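Local structure of putative hydrolase (Acinetobacter sp. NBRC 100985, 4XUK) at residues T56-F61 with A262-F268; S133-F139 with T198-F202. The protein probably hydrolyses organophosphate triesters and lactones at a two-zinc centre, as a member of the metallo-beta-lactamase superfamily. The protein carries 2 engineered substitutions. One frame throughout, in Å; residues are numbered along the deposited sequence.

Contact 1: residues T56-F61 with A262-F268. With ZN (zinc ion), chain C.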
loop_
_atom_site.group_PDB
_atom_site.type_symbol
_atom_site.label_atom_id
_atom_site.label_comp_id
_atom_site.label_asym_id
_atom_site.label_seq_id
_atom_site.Cartn_x
_atom_site.Cartn_y
_atom_site.Cartn_z
ATOM N N THR A 56 -9.026 -10.253 1.444
ATOM C CA THR A 56 -9.564 -9.623 0.248
ATOM C C THR A 56 -10.265 -8.332 0.630
ATOM O O THR A 56 -11.239 -8.348 1.386
ATOM C CB THR A 56 -10.558 -10.560 -0.449
ATOM O OG1 THR A 56 -9.893 -11.796 -0.741
ATOM C CG2 THR A 56 -11.087 -9.937 -1.745
ATOM N N SER A 57 -9.750 -7.212 0.127
ATOM C CA SER A 57 -10.371 -5.918 0.387
ATOM C C SER A 57 -11.696 -5.804 -0.363
ATOM O O SER A 57 -11.917 -6.476 -1.381
ATOM C CB SER A 57 -9.446 -4.778 -0.036
ATOM O OG SER A 57 -8.235 -4.778 0.693
ATOM N N ILE A 58 -12.571 -4.951 0.158
ATOM C CA ILE A 58 -13.749 -4.526 -0.561
ATOM C C ILE A 58 -13.660 -3.005 -0.579
ATOM O O ILE A 58 -13.712 -2.369 0.474
ATOM C CB ILE A 58 -15.064 -4.971 0.123
ATOM C CG1 ILE A 58 -15.141 -6.490 0.251
ATOM C CG2 ILE A 58 -16.271 -4.479 -0.695
ATOM C CD1 ILE A 58 -14.453 -7.040 1.493
ATOM N N ASN A 59 -13.469 -2.435 -1.764
ATOM C CA ASN A 59 -13.300 -0.995 -1.902
ATOM C C ASN A 59 -14.418 -0.354 -2.755
ATOM O O ASN A 59 -15.134 -1.043 -3.503
ATOM C CB ASN A 59 -11.950 -0.675 -2.556
ATOM C CG ASN A 59 -10.797 -1.466 -1.968
ATOM O OD1 ASN A 59 -10.604 -1.511 -0.756
ATOM N ND2 ASN A 59 -9.998 -2.063 -2.834
ATOM N N ALA A 60 -14.563 0.965 -2.623
ATOM C CA ALA A 60 -15.365 1.773 -3.545
ATOM C C ALA A 60 -14.532 3.001 -3.899
ATOM O O ALA A 60 -13.533 3.280 -3.221
ATOM C CB ALA A 60 -16.664 2.194 -2.900
ATOM N N PHE A 61 -14.940 3.747 -4.928
ATOM C CA PHE A 61 -14.164 4.913 -5.370
ATOM C C PHE A 61 -15.012 6.149 -5.628
ATOM O O PHE A 61 -16.044 6.076 -6.312
ATOM C CB PHE A 61 -13.343 4.564 -6.628
ATOM C CG PHE A 61 -12.464 3.364 -6.442
ATOM C CD1 PHE A 61 -11.223 3.488 -5.838
ATOM C CD2 PHE A 61 -12.907 2.099 -6.814
ATOM C CE1 PHE A 61 -10.417 2.375 -5.628
ATOM C CE2 PHE A 61 -12.117 0.993 -6.616
ATOM C CZ PHE A 61 -10.866 1.126 -6.011
ATOM N N ALA A 262 -8.491 0.870 -10.958
ATOM C CA ALA A 262 -9.068 0.985 -9.627
ATOM C C ALA A 262 -9.992 -0.210 -9.436
ATOM O O ALA A 262 -10.964 -0.376 -10.171
ATOM C CB ALA A 262 -9.835 2.288 -9.490
ATOM N N ALA A 263 -9.682 -1.047 -8.457
ATOM C CA ALA A 263 -10.382 -2.320 -8.306
ATOM C C ALA A 263 -11.004 -2.497 -6.934
ATOM O O ALA A 263 -10.324 -2.327 -5.919
ATOM C CB ALA A 263 -9.422 -3.459 -8.575
ATOM N N PRO A 264 -12.288 -2.906 -6.892
ATOM C CA PRO A 264 -12.930 -3.090 -5.590
ATOM C C PRO A 264 -12.339 -4.245 -4.776
ATOM O O PRO A 264 -12.448 -4.199 -3.549
ATOM C CB PRO A 264 -14.397 -3.388 -5.954
ATOM C CG PRO A 264 -14.344 -3.925 -7.338
ATOM C CD PRO A 264 -13.217 -3.162 -8.004
ATOM N N HIS A 265 -11.724 -5.239 -5.420
ATOM C CA HIS A 265 -11.172 -6.378 -4.669
ATOM C C HIS A 265 -9.657 -6.577 -4.732
ATOM O O HIS A 265 -9.179 -7.693 -4.518
ATOM C CB HIS A 265 -11.875 -7.679 -5.091
ATOM C CG HIS A 265 -13.317 -7.718 -4.710
ATOM N ND1 HIS A 265 -13.773 -7.250 -3.498
ATOM C CD2 HIS A 265 -14.409 -8.154 -5.388
ATOM C CE1 HIS A 265 -15.088 -7.395 -3.446
ATOM N NE2 HIS A 265 -15.490 -7.948 -4.573
ATOM N N LEU A 266 -8.901 -5.520 -5.024
ATOM C CA LEU A 266 -7.443 -5.590 -4.888
ATOM C C LEU A 266 -7.076 -4.827 -3.614
ATOM O O LEU A 266 -7.872 -4.013 -3.141
ATOM C CB LEU A 266 -6.747 -5.030 -6.143
ATOM C CG LEU A 266 -6.992 -5.887 -7.388
ATOM C CD1 LEU A 266 -6.338 -5.314 -8.652
ATOM C CD2 LEU A 266 -6.528 -7.303 -7.146
ATOM N N PRO A 267 -5.900 -5.120 -3.018
ATOM C CA PRO A 267 -5.568 -4.561 -1.699
ATOM C C PRO A 267 -5.718 -3.048 -1.609
ATOM O O PRO A 267 -5.082 -2.313 -2.392
ATOM C CB PRO A 267 -4.106 -4.973 -1.510
ATOM C CG PRO A 267 -4.019 -6.296 -2.240
ATOM C CD PRO A 267 -4.893 -6.101 -3.466
ATOM N N PHE A 268 -6.560 -2.597 -0.676
ATOM C CA PHE A 268 -6.797 -1.164 -0.467
ATOM C C PHE A 268 -5.490 -0.391 -0.446
ATOM O O PHE A 268 -4.533 -0.805 0.220
ATOM C CB PHE A 268 -7.563 -0.919 0.841
ATOM C CG PHE A 268 -7.808 0.536 1.123
ATOM C CD1 PHE A 268 -8.933 1.169 0.615
ATOM C CD2 PHE A 268 -6.901 1.276 1.876
ATOM C CE1 PHE A 268 -9.151 2.500 0.853
ATOM C CE2 PHE A 268 -7.115 2.620 2.122
ATOM C CZ PHE A 268 -8.236 3.228 1.619
HETATM ZN ZN ZN C . -17.593 -7.905 -5.278
HETATM O O HOH W 1 -7.825 -7.313 -1.855
#
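Strand residues Thr56-Phe61 meet the metal-binding loop Ala262-Phe268 in a buried, mostly polar contact between the two halves of the metallo-beta-lactamase fold. His265 ND1 donates to Ser57 O at 2.9 Å, nearly straight at 168° and within the imidazole plane, while its NE2 binds zinc at 2.2 Å. The carbonyl and the zinc together fix the rotation of the ring, and the carbonyl probably makes the metal-bound nitrogen a stronger donor. Ile58 CG1 lies at the edge of the same ring. Ser57 OG accepts from Phe268 N at 3.1 Å and also bonds to His288 of the second subunit.

Asn59, its CG anti to the carbonyl carbon (chi1 -46°), carries its amide across to the turn Ala263-Leu266. ND2 spans the carbonyls of Ala263 (to O, 3.1 Å) and Leu266 (to O, 2.9 Å), both close to the amide plane, and the backbone N reaches Pro264 O at 2.7 Å. Asn59 OD1 is buried without a polar partner, against the edge of the Phe268 ring. Ala262 CB sits over the centre of the Phe61 ring, a CH-pi contact.

Asp112, His113 and Asp218 complete this zinc site. Strand 54-64 lies between strands 14-26 and 69-72, and Leu20 of strand 14-26 packs on Asn59 and Phe268.

Contact 2: residues S133-F139 with T198-F202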
loop_
_atom_site.group_PDB
_atom_site.type_symbol
_atom_site.label_atom_id
_atom_site.label_comp_id
_atom_site.label_asym_id
_atom_site.label_seq_id
_atom_site.Cartn_x
_atom_site.Cartn_y
_atom_site.Cartn_z
ATOM N N SER A 133 -25.906 -1.367 -15.671
ATOM C CA SER A 133 -26.208 -1.736 -17.052
ATOM C C SER A 133 -27.600 -2.355 -17.200
ATOM O O SER A 133 -28.114 -2.999 -16.277
ATOM C CB SER A 133 -25.154 -2.686 -17.617
ATOM O OG SER A 133 -25.431 -4.025 -17.251
ATOM N N ASN A 134 -28.180 -2.147 -18.359
ATOM C CA ASN A 134 -29.417 -2.778 -18.772
ATOM C C ASN A 134 -29.432 -4.290 -18.560
ATOM O O ASN A 134 -30.313 -4.823 -17.967
ATOM C CB ASN A 134 -29.755 -2.424 -20.235
ATOM C CG ASN A 134 -28.659 -2.835 -21.237
ATOM O OD1 ASN A 134 -27.517 -3.036 -20.905
ATOM N ND2 ASN A 134 -29.036 -2.933 -22.475
ATOM N N ASP A 135 -28.388 -4.930 -19.041
ATOM C CA ASP A 135 -28.245 -6.380 -18.927
ATOM C C ASP A 135 -28.211 -6.812 -17.458
ATOM O O ASP A 135 -28.773 -7.843 -17.090
ATOM C CB ASP A 135 -26.966 -6.859 -19.633
ATOM C CG ASP A 135 -27.009 -6.661 -21.140
ATOM O OD1 ASP A 135 -28.097 -6.380 -21.682
ATOM O OD2 ASP A 135 -25.946 -6.796 -21.788
ATOM N N GLU A 136 -27.561 -6.014 -16.616
ATOM C CA GLU A 136 -27.391 -6.377 -15.212
ATOM C C GLU A 136 -28.712 -6.289 -14.464
ATOM O O GLU A 136 -29.078 -7.208 -13.730
ATOM C CB GLU A 136 -26.343 -5.480 -14.546
ATOM C CG GLU A 136 -26.081 -5.831 -13.084
ATOM C CD GLU A 136 -25.270 -7.109 -12.902
ATOM O OE1 GLU A 136 -24.792 -7.679 -13.907
ATOM O OE2 GLU A 136 -25.083 -7.535 -11.736
ATOM N N ALA A 137 -29.431 -5.189 -14.664
ATOM C CA ALA A 137 -30.732 -5.004 -14.028
ATOM C C ALA A 137 -31.713 -6.065 -14.522
ATOM O O ALA A 137 -32.512 -6.594 -13.744
ATOM C CB ALA A 137 -31.264 -3.615 -14.317
ATOM N N SER A 138 -31.653 -6.374 -15.813
ATOM C CA SER A 138 -32.531 -7.403 -16.373
ATOM C C SER A 138 -32.367 -8.754 -15.684
ATOM O O SER A 138 -33.358 -9.415 -15.356
ATOM C CB SER A 138 -32.304 -7.554 -17.874
ATOM O OG SER A 138 -32.839 -6.454 -18.574
ATOM N N PHE A 139 -31.124 -9.162 -15.452
ATOM C CA PHE A 139 -30.867 -10.455 -14.828
ATOM C C PHE A 139 -31.363 -10.527 -13.388
ATOM O O PHE A 139 -31.940 -11.536 -12.977
ATOM C CB PHE A 139 -29.372 -10.781 -14.874
ATOM C CG PHE A 139 -28.984 -11.979 -14.051
ATOM C CD1 PHE A 139 -29.237 -13.270 -14.515
ATOM C CD2 PHE A 139 -28.351 -11.822 -12.829
ATOM C CE1 PHE A 139 -28.868 -14.378 -13.766
ATOM C CE2 PHE A 139 -27.980 -12.929 -12.070
ATOM C CZ PHE A 139 -28.239 -14.211 -12.541
ATOM N N THR A 198 -20.939 -11.418 -13.648
ATOM C CA THR A 198 -22.401 -11.392 -13.649
ATOM C C THR A 198 -22.810 -11.119 -15.082
ATOM O O THR A 198 -21.998 -10.623 -15.866
ATOM C CB THR A 198 -22.993 -10.277 -12.748
ATOM O OG1 THR A 198 -22.670 -8.994 -13.292
ATOM C CG2 THR A 198 -22.488 -10.392 -11.305
ATOM N N PRO A 199 -24.071 -11.417 -15.434
ATOM C CA PRO A 199 -24.422 -11.292 -16.855
ATOM C C PRO A 199 -24.333 -9.867 -17.404
ATOM O O PRO A 199 -24.207 -9.708 -18.621
ATOM C CB PRO A 199 -25.858 -11.823 -16.905
ATOM C CG PRO A 199 -25.944 -12.774 -15.744
ATOM C CD PRO A 199 -25.113 -12.125 -14.666
ATOM N N GLY A 200 -24.377 -8.852 -16.540
ATOM C CA GLY A 200 -24.315 -7.474 -17.004
ATOM C C GLY A 200 -23.211 -6.671 -16.339
ATOM O O GLY A 200 -23.321 -5.448 -16.179
ATOM N N HIS A 201 -22.134 -7.357 -15.960
ATOM C CA HIS A 201 -21.006 -6.686 -15.325
ATOM C C HIS A 201 -20.356 -5.738 -16.312
ATOM O O HIS A 201 -20.054 -6.126 -17.442
ATOM C CB HIS A 201 -19.982 -7.705 -14.814
ATOM C CG HIS A 201 -18.909 -7.102 -13.962
ATOM N ND1 HIS A 201 -17.813 -6.455 -14.491
ATOM C CD2 HIS A 201 -18.770 -7.038 -12.617
ATOM C CE1 HIS A 201 -17.042 -6.024 -13.507
ATOM N NE2 HIS A 201 -17.603 -6.360 -12.361
ATOM N N PHE A 202 -20.170 -4.488 -15.894
ATOM C CA PHE A 202 -19.493 -3.496 -16.716
ATOM C C PHE A 202 -18.370 -2.835 -15.932
ATOM O O PHE A 202 -18.434 -2.716 -14.697
ATOM C CB PHE A 202 -20.461 -2.384 -17.139
ATOM C CG PHE A 202 -21.148 -2.618 -18.464
ATOM C CD1 PHE A 202 -22.060 -3.653 -18.620
ATOM C CD2 PHE A 202 -20.913 -1.770 -19.539
ATOM C CE1 PHE A 202 -22.715 -3.855 -19.841
ATOM C CE2 PHE A 202 -21.561 -1.964 -20.756
ATOM C CZ PHE A 202 -22.457 -3.012 -20.906
HETATM O O HOH W 2 -23.455 -2.773 -14.826
HETATM O O HOH W 3 -23.632 -8.081 -21.072
#
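Glu136 OE1 takes the hydroxyl of Thr198 in a short bond, OG1 to OE1 2.6 Å, which arrives on the syn side of the carboxylate and 24° out of its plane. The same oxygen receives a weak bond from Gly200 N. With CG anti to the backbone N (chi1 -178°) and a bend at chi2, the glutamate leaves the helix flank and curls back to the start of the turn Thr198-His201, crossing the threonine side chain at about a right angle.

At the helix start, Ser133 OG donates to Gly200 O at 2.8 Å, on a carbonyl lone pair, and accepts from Glu136 N as the N-cap. One hydroxyl therefore caps the helix and ties it to the turn. The backbones come very close here, with Glu136 CA 3.7 Å from Gly200 CA. The Phe202 ring packs against Ser133 CB, and at the other end Pro199 CG lies over one face of Phe139, 3.6 Å from the ring centroid. One water joins Asp135 OD2 to Pro199 O.

In the second shell, Glu136 OE2 accepts from Leu109 N and Trp140 NE1, which settles the carboxylate between the helix, the turn and the 108-113 metal-binding segment. Thr198 directly follows the zinc ligand His197 and packs on His108, another ligand. His108, His110, Asp112 and His113 form the HXHXDH motif of the metallo-beta-lactamase superfamily, and the contact belongs to the outer shell of its dinuclear site, where Glu136 joins the turn after His197 to the motif through Leu109 N.

How the contacts relate
The centres of the two contacts lie about 21 Å apart and their nearest atoms about 6 Å apart, without touching. Contact 2 is nested along the chain inside the loop closed by contact 1, in the order 56-61, 133-139, 198-202, 262-268. Strands 54-64 and 129-133 belong to one seven-stranded mixed sheet, and strands 202-208 and 260-262, which adjoin the loop segments, to the other, so each contact joins the two halves of the fold. Contact 1 supplies the zinc ligand His265, whereas contact 2 holds the turn following His197. Asp218, which binds both zincs, is linked to each contact: as co-ligand of His265 in contact 1 and, through its backbone N, as hydrogen-bond partner of His201 in contact 2.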